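Local coordinates for MutT/nudix family protein (Deinococcus radiodurans, PDB 2W4E) that probably hydrolyses ADP-ribose with magnesium as cofactor, as a Nudix-family pyrophosphatase, here as a fragment lacking the N-terminal part of the protein, at residues 22-27 and 33-38; 115-118 and 122-125. All coordinates share one frame; numbering follows the deposited sequence.

How the contacts relate
Contact 1 and contact 2 follow one another along the chain, the first closing well before the second opens, and both fall within the Nudix domain. Their centres lie about 13 Å apart. Contact 1 lies on the hairpin of strands 18-26 and 31-35, part of a three-stranded antiparallel sheet that 104-110 completes, and its second segment runs on into strand 37-40 of the mixed sheet; contact 2 is the turn between helices 111-120 and 126-141. They meet at D125, whose CB packs on the carbonyl oxygen of T34, while CD1 of I33 rests against the backbone of Q124 and D125. Both also touch the second subunit, so the hairpin and the loop between the helices both contribute to the dimer interface.

Contact 1 of 2, residues 22-27 and 33-38; sequences IRQFRY and ITEIVA
R26 reaches across to E35 and overlaps its carboxylate side-on, with NE and NH2 both directed at the same oxygen. The bond from NE of R26 to OE2 of E35 is 2.9 Å long and fairly straight; the one from NH2 of R26 to that same OE2 is longer, at 3.2 Å, and more bent. OE2 lies in the guanidinium plane and is met on its syn side, although the two flat groups are turned 67° against each other. CG of R26, placed by chi1, lies 3.5 Å from CG2 of I33, where the two side chains cross at about a right angle; beyond it the bend at chi2 (-53°) turns the chain toward E35. On the same face of the sheet, CG1 of I22 lies 4.0 Å from CB of E35, giving the acid an aliphatic neighbour at its base. R23 and T34 project side by side from the other face. Beneath these side chains the backbones pair antiparallel: I22 and E35 exchange two hydrogen bonds, nearly straight, with N of E35 2.8 Å from O of I22. The Q24-I33 pair is less regular, since N of I33 sits well above the carbonyl plane of Q24 at 3.0 Å from its O. S77, Y73 and P76 of the second subunit pack on R26, I33 and E35 respectively, placing the salt bridge beside the dimer interface. The paired residues form an antiparallel beta hairpin, strand 18-26 followed by 31-35, within the smaller sheet of a Nudix domain.

Contact 2 of 2, residues 115-118 and 122-125; sequences YRML and EIQD
R116, one turn before the end of helix 111-120, grips E122 end-on, each terminal nitrogen taking its own carboxylate oxygen. NH1 of R116 lies 2.9 Å from OE2 of E122 in an almost straight bond, while NH2 of R116 is 3.0 Å from OE1 of E122. The fork is not flat: the two groups are turned 44° apart, and NH1 approaches OE2 from above the carboxylate plane, whereas OE1 is met on its syn side. The arginine reaches this position because its chain bends at chi3 (63°) and swings the guanidinium back toward the turn. There NH2 has a second acidic partner, E113, in the same helix.

M117 comes next. Its carbonyl oxygen accepts from N of E122 at 3.0 Å, a backbone bond from residue i+5 to residue i that draws the chain back against the helix as it leaves it. This makes the segment pair a tight connection between helices 111-120 and 126-141 of the Nudix domain, with D125 serving as N-cap of the second. The M117 side chain crosses that of E122 at about a right angle, CG lying 3.4 Å from OE1 of the glutamate, and CB of M117 stands 4.0 Å from CG1 of I123.

L118 brings backbone as well as side chain to I123, whose CG1 lies 3.7 Å from N of the leucine. A water bridges the backbones, hydrogen-bonded to O of L118 at 3.0 Å and accepting from N of I123 at 2.9 Å. Both hydrophobic side chains also touch S129 of the following helix, and L118 reaches W133 one turn further on.

Contact 1 of 2, residues 22-27 and 33-38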
ATOM      1  N   ILE A  22      13.540  -4.628   8.718  1.00 25.71           N
ATOM      2  CA  ILE A  22      13.638  -5.863   9.485  1.00 26.28           C
ATOM      3  C   ILE A  22      13.194  -7.072   8.659  1.00 27.10           C
ATOM      4  O   ILE A  22      12.405  -6.926   7.705  1.00 26.64           O
ATOM      5  CB  ILE A  22      12.803  -5.822  10.770  1.00 26.24           C
ATOM      6  CG1 ILE A  22      11.322  -5.533  10.437  1.00 24.93           C
ATOM      7  CG2 ILE A  22      13.394  -4.802  11.764  1.00 26.75           C
ATOM      8  CD1 ILE A  22      10.393  -5.614  11.631  1.00 23.70           C
ATOM      9  N   ARG A  23      13.719  -8.248   9.012  1.00 27.87           N
ATOM     10  CA  ARG A  23      13.193  -9.516   8.472  1.00 28.65           C
ATOM     11  C   ARG A  23      12.597 -10.163   9.675  1.00 28.27           C
ATOM     12  O   ARG A  23      13.281 -10.457  10.651  1.00 29.73           O
ATOM     13  CB  ARG A  23      14.249 -10.425   7.797  1.00 28.96           C
ATOM     14  CG  ARG A  23      14.899  -9.834   6.515  1.00 32.87           C
ATOM     15  CD  ARG A  23      15.641 -10.891   5.651  1.00 37.12           C
ATOM     16  NE  ARG A  23      16.430 -10.219   4.603  1.00 44.02           N
ATOM     17  CZ  ARG A  23      17.757 -10.084   4.596  1.00 45.23           C
ATOM     18  NH1 ARG A  23      18.497 -10.580   5.577  1.00 46.48           N
ATOM     19  NH2 ARG A  23      18.354  -9.434   3.599  1.00 48.70           N
ATOM     20  N   GLN A  24      11.294 -10.333   9.626  1.00 27.53           N
ATOM     21  CA  GLN A  24      10.551 -10.835  10.735  1.00 26.80           C
ATOM     22  C   GLN A  24       9.844 -12.121  10.323  1.00 26.19           C
ATOM     23  O   GLN A  24       9.211 -12.156   9.285  1.00 24.89           O
ATOM     24  CB  GLN A  24       9.494  -9.806  11.110  1.00 27.54           C
ATOM     25  CG  GLN A  24       8.746 -10.167  12.364  1.00 28.67           C
ATOM     26  CD  GLN A  24       8.123  -8.952  12.999  1.00 33.98           C
ATOM     27  OE1 GLN A  24       7.658  -8.016  12.295  1.00 35.19           O
ATOM     28  NE2 GLN A  24       8.059  -8.961  14.320  1.00 32.50           N
ATOM     29  N   PHE A  25       9.970 -13.161  11.146  1.00 27.05           N
ATOM     30  CA  PHE A  25       9.205 -14.399  10.947  1.00 28.34           C
ATOM     31  C   PHE A  25       7.713 -14.084  11.034  1.00 27.78           C
ATOM     32  O   PHE A  25       7.268 -13.385  11.953  1.00 29.08           O
ATOM     33  CB  PHE A  25       9.568 -15.451  12.013  1.00 28.68           C
ATOM     34  CG  PHE A  25       8.913 -16.796  11.782  1.00 29.93           C
ATOM     35  CD1 PHE A  25       9.395 -17.653  10.809  1.00 32.26           C
ATOM     36  CD2 PHE A  25       7.800 -17.188  12.531  1.00 34.69           C
ATOM     37  CE1 PHE A  25       8.777 -18.906  10.568  1.00 29.23           C
ATOM     38  CE2 PHE A  25       7.166 -18.442  12.296  1.00 36.02           C
ATOM     39  CZ  PHE A  25       7.670 -19.292  11.323  1.00 31.64           C
ATOM     40  N   ARG A  26       6.944 -14.572  10.072  1.00 26.72           N
ATOM     41  CA  ARG A  26       5.506 -14.441  10.123  1.00 26.75           C
ATOM     42  C   ARG A  26       4.849 -15.795  10.022  1.00 26.77           C
ATOM     43  O   ARG A  26       4.979 -16.506   9.006  1.00 26.08           O
ATOM     44  CB  ARG A  26       4.993 -13.521   8.994  1.00 26.81           C
ATOM     45  CG  ARG A  26       5.506 -12.060   9.089  1.00 28.24           C
ATOM     46  CD  ARG A  26       5.216 -11.450  10.483  1.00 31.89           C
ATOM     47  NE  ARG A  26       5.144  -9.985  10.398  1.00 31.10           N
ATOM     48  CZ  ARG A  26       4.753  -9.210  11.398  1.00 35.40           C
ATOM     49  NH1 ARG A  26       4.389  -9.760  12.538  1.00 36.05           N
ATOM     50  NH2 ARG A  26       4.689  -7.890  11.253  1.00 33.71           N
ATOM     51  N   TYR A  27       4.081 -16.138  11.040  1.00 25.89           N
ATOM     52  CA  TYR A  27       3.444 -17.449  11.088  1.00 25.66           C
ATOM     53  C   TYR A  27       2.563 -17.805   9.882  1.00 24.07           C
ATOM     54  O   TYR A  27       2.577 -18.966   9.416  1.00 23.60           O
ATOM     55  CB  TYR A  27       2.671 -17.587  12.403  1.00 26.97           C
ATOM     56  CG  TYR A  27       2.048 -18.940  12.613  1.00 29.51           C
ATOM     57  CD1 TYR A  27       2.804 -20.010  13.113  1.00 34.10           C
ATOM     58  CD2 TYR A  27       0.692 -19.143  12.346  1.00 33.51           C
ATOM     59  CE1 TYR A  27       2.210 -21.268  13.335  1.00 34.61           C
ATOM     60  CE2 TYR A  27       0.093 -20.376  12.572  1.00 35.17           C
ATOM     61  CZ  TYR A  27       0.859 -21.433  13.052  1.00 34.14           C
ATOM     62  OH  TYR A  27       0.248 -22.647  13.255  1.00 36.85           O
ATOM     63  N   ILE A  33       9.925 -12.232   6.322  1.00 22.64           N
ATOM     64  CA  ILE A  33       9.609 -11.319   5.236  1.00 22.80           C
ATOM     65  C   ILE A  33      10.166  -9.938   5.593  1.00 23.13           C
ATOM     66  O   ILE A  33      10.195  -9.560   6.768  1.00 23.42           O
ATOM     67  CB  ILE A  33       8.076 -11.296   4.902  1.00 22.52           C
ATOM     68  CG1 ILE A  33       7.765 -10.276   3.791  1.00 21.79           C
ATOM     69  CG2 ILE A  33       7.234 -11.066   6.173  1.00 23.09           C
ATOM     70  CD1 ILE A  33       6.386 -10.391   3.118  1.00 22.79           C
ATOM     71  N   THR A  34      10.644  -9.231   4.570  1.00 23.19           N
ATOM     72  CA  THR A  34      11.222  -7.894   4.698  1.00 24.27           C
ATOM     73  C   THR A  34      10.101  -6.875   4.964  1.00 23.59           C
ATOM     74  O   THR A  34       9.119  -6.773   4.177  1.00 24.10           O
ATOM     75  CB  THR A  34      11.981  -7.503   3.398  1.00 24.72           C
ATOM     76  OG1 THR A  34      13.003  -8.466   3.177  1.00 25.54           O
ATOM     77  CG2 THR A  34      12.670  -6.162   3.566  1.00 28.12           C
ATOM     78  N   GLU A  35      10.238  -6.160   6.074  1.00 21.66           N
ATOM     79  CA  GLU A  35       9.251  -5.177   6.509  1.00 22.43           C
ATOM     80  C   GLU A  35       9.941  -3.909   7.003  1.00 22.32           C
ATOM     81  O   GLU A  35      11.136  -3.928   7.350  1.00 22.00           O
ATOM     82  CB  GLU A  35       8.414  -5.741   7.658  1.00 22.17           C
ATOM     83  CG  GLU A  35       7.638  -7.010   7.288  1.00 26.29           C
ATOM     84  CD  GLU A  35       6.910  -7.606   8.472  1.00 32.18           C
ATOM     85  OE1 GLU A  35       7.401  -7.453   9.621  1.00 35.92           O
ATOM     86  OE2 GLU A  35       5.852  -8.220   8.261  1.00 34.27           O
ATOM     87  N   ILE A  36       9.194  -2.814   7.034  1.00 21.95           N
ATOM     88  CA  ILE A  36       9.618  -1.640   7.855  1.00 21.42           C
ATOM     89  C   ILE A  36       9.213  -1.871   9.330  1.00 21.35           C
ATOM     90  O   ILE A  36       8.641  -2.918   9.655  1.00 21.97           O
ATOM     91  CB  ILE A  36       9.078  -0.287   7.281  1.00 20.22           C
ATOM     92  CG1 ILE A  36       7.545  -0.240   7.294  1.00 21.64           C
ATOM     93  CG2 ILE A  36       9.645  -0.019   5.843  1.00 21.50           C
ATOM     94  CD1 ILE A  36       6.989   1.228   7.002  1.00 20.36           C
ATOM     95  N   VAL A  37       9.544  -0.935  10.226  1.00 20.76           N
ATOM     96  CA  VAL A  37       9.220  -1.038  11.648  1.00 21.20           C
ATOM     97  C   VAL A  37       7.740  -0.831  11.850  1.00 22.18           C
ATOM     98  O   VAL A  37       7.151   0.007  11.175  1.00 23.97           O
ATOM     99  CB  VAL A  37      10.045   0.017  12.473  1.00 20.98           C
ATOM    100  CG1 VAL A  37       9.613   0.044  13.941  1.00 21.89           C
ATOM    101  CG2 VAL A  37      11.542  -0.307  12.372  1.00 20.90           C
ATOM    102  N   ALA A  38       7.123  -1.579  12.768  1.00 22.64           N
ATOM    103  CA  ALA A  38       5.703  -1.380  13.026  1.00 23.44           C
ATOM    104  C   ALA A  38       5.281  -2.008  14.339  1.00 24.04           C
ATOM    105  O   ALA A  38       5.931  -2.935  14.825  1.00 24.36           O
ATOM    106  CB  ALA A  38       4.860  -1.983  11.865  1.00 23.16           C
TER

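Contact 2 of 2, residues 115-118 and 122-125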
ATOM      1  N   TYR A 115      14.418   0.907  -3.124  1.00 22.77           N
ATOM      2  CA  TYR A 115      13.462   1.302  -4.180  1.00 23.65           C
ATOM      3  C   TYR A 115      13.585   0.447  -5.451  1.00 24.68           C
ATOM      4  O   TYR A 115      12.577   0.255  -6.182  1.00 23.26           O
ATOM      5  CB  TYR A 115      13.494   2.819  -4.454  1.00 23.65           C
ATOM      6  CG  TYR A 115      12.731   3.530  -3.347  1.00 25.00           C
ATOM      7  CD1 TYR A 115      13.360   3.874  -2.132  1.00 26.18           C
ATOM      8  CD2 TYR A 115      11.367   3.784  -3.476  1.00 23.75           C
ATOM      9  CE1 TYR A 115      12.634   4.498  -1.069  1.00 25.47           C
ATOM     10  CE2 TYR A 115      10.632   4.409  -2.423  1.00 26.20           C
ATOM     11  CZ  TYR A 115      11.274   4.751  -1.235  1.00 23.76           C
ATOM     12  OH  TYR A 115      10.550   5.348  -0.232  1.00 23.61           O
ATOM     13  N   ARG A 116      14.787  -0.105  -5.696  1.00 25.07           N
ATOM     14  CA  ARG A 116      14.916  -1.066  -6.790  1.00 26.10           C
ATOM     15  C   ARG A 116      14.078  -2.296  -6.426  1.00 25.15           C
ATOM     16  O   ARG A 116      13.276  -2.760  -7.238  1.00 24.45           O
ATOM     17  CB  ARG A 116      16.365  -1.446  -7.067  1.00 26.70           C
ATOM     18  CG  ARG A 116      16.476  -2.353  -8.283  1.00 29.21           C
ATOM     19  CD  ARG A 116      17.760  -3.217  -8.221  1.00 31.34           C
ATOM     20  NE  ARG A 116      17.749  -4.122  -7.075  1.00 33.05           N
ATOM     21  CZ  ARG A 116      16.956  -5.188  -6.930  1.00 33.92           C
ATOM     22  NH1 ARG A 116      16.106  -5.562  -7.879  1.00 35.94           N
ATOM     23  NH2 ARG A 116      17.038  -5.911  -5.823  1.00 35.83           N
ATOM     24  N   MET A 117      14.234  -2.797  -5.203  1.00 24.33           N
ATOM     25  CA  MET A 117      13.397  -3.890  -4.709  1.00 25.03           C
ATOM     26  C   MET A 117      11.894  -3.583  -4.853  1.00 24.84           C
ATOM     27  O   MET A 117      11.146  -4.394  -5.375  1.00 24.59           O
ATOM     28  CB  MET A 117      13.732  -4.243  -3.275  1.00 24.29           C
ATOM     29  CG  MET A 117      15.114  -4.870  -3.100  1.00 28.21           C
ATOM     30  SD  MET A 117      15.673  -4.811  -1.349  1.00 33.25           S
ATOM     31  CE  MET A 117      14.665  -6.115  -0.679  1.00 31.17           C
ATOM     32  N   LEU A 118      11.480  -2.420  -4.364  1.00 25.58           N
ATOM     33  CA  LEU A 118      10.076  -1.981  -4.443  1.00 25.47           C
ATOM     34  C   LEU A 118       9.517  -2.068  -5.897  1.00 27.25           C
ATOM     35  O   LEU A 118       8.463  -2.636  -6.120  1.00 26.87           O
ATOM     36  CB  LEU A 118       9.958  -0.554  -3.922  1.00 24.42           C
ATOM     37  CG  LEU A 118       8.545   0.051  -3.773  1.00 22.75           C
ATOM     38  CD1 LEU A 118       7.676  -0.776  -2.834  1.00 19.25           C
ATOM     39  CD2 LEU A 118       8.577   1.545  -3.364  1.00 21.00           C
ATOM     40  N   GLU A 122       9.809  -7.094  -5.268  1.00 27.72           N
ATOM     41  CA  GLU A 122      10.468  -7.960  -4.264  1.00 26.04           C
ATOM     42  C   GLU A 122      10.042  -7.672  -2.815  1.00 24.80           C
ATOM     43  O   GLU A 122      10.308  -8.459  -1.912  1.00 25.23           O
ATOM     44  CB  GLU A 122      12.000  -7.865  -4.407  1.00 26.76           C
ATOM     45  CG  GLU A 122      12.533  -8.318  -5.767  1.00 27.71           C
ATOM     46  CD  GLU A 122      14.004  -7.923  -5.983  1.00 30.23           C
ATOM     47  OE1 GLU A 122      14.727  -7.641  -5.007  1.00 30.62           O
ATOM     48  OE2 GLU A 122      14.432  -7.864  -7.148  1.00 35.53           O
ATOM     49  N   ILE A 123       9.399  -6.533  -2.581  1.00 23.51           N
ATOM     50  CA  ILE A 123       8.812  -6.202  -1.273  1.00 22.54           C
ATOM     51  C   ILE A 123       7.314  -6.601  -1.311  1.00 21.88           C
ATOM     52  O   ILE A 123       6.468  -5.821  -1.756  1.00 22.39           O
ATOM     53  CB  ILE A 123       8.892  -4.681  -0.950  1.00 21.12           C
ATOM     54  CG1 ILE A 123      10.284  -4.091  -1.262  1.00 25.64           C
ATOM     55  CG2 ILE A 123       8.472  -4.406   0.507  1.00 22.68           C
ATOM     56  CD1 ILE A 123      11.188  -4.008  -0.126  1.00 28.79           C
ATOM     57  N   GLN A 124       7.006  -7.799  -0.837  1.00 21.44           N
ATOM     58  CA  GLN A 124       5.650  -8.340  -0.950  1.00 21.66           C
ATOM     59  C   GLN A 124       4.800  -7.870   0.229  1.00 20.71           C
ATOM     60  O   GLN A 124       3.606  -8.055   0.190  1.00 20.67           O
ATOM     61  CB  GLN A 124       5.663  -9.873  -0.974  1.00 21.84           C
ATOM     62  CG  GLN A 124       6.464 -10.539  -2.128  1.00 19.99           C
ATOM     63  CD  GLN A 124       6.935 -11.898  -1.650  1.00 25.68           C
ATOM     64  OE1 GLN A 124       7.684 -11.978  -0.685  1.00 25.59           O
ATOM     65  NE2 GLN A 124       6.422 -12.969  -2.261  1.00 25.96           N
ATOM     66  N   ASP A 125       5.403  -7.297   1.274  1.00 20.59           N
ATOM     67  CA  ASP A 125       4.604  -6.772   2.406  1.00 22.16           C
ATOM     68  C   ASP A 125       3.835  -5.527   1.950  1.00 22.12           C
ATOM     69  O   ASP A 125       4.446  -4.512   1.606  1.00 23.49           O
ATOM     70  CB  ASP A 125       5.438  -6.463   3.656  1.00 23.14           C
ATOM     71  CG  ASP A 125       4.569  -6.026   4.835  1.00 26.60           C
ATOM     72  OD1 ASP A 125       3.718  -6.819   5.278  1.00 29.54           O
ATOM     73  OD2 ASP A 125       4.678  -4.885   5.302  1.00 29.08           O
TER
HETATM   74  O   HOH W   1       7.782  -4.750  -4.159  1.00 26.01           O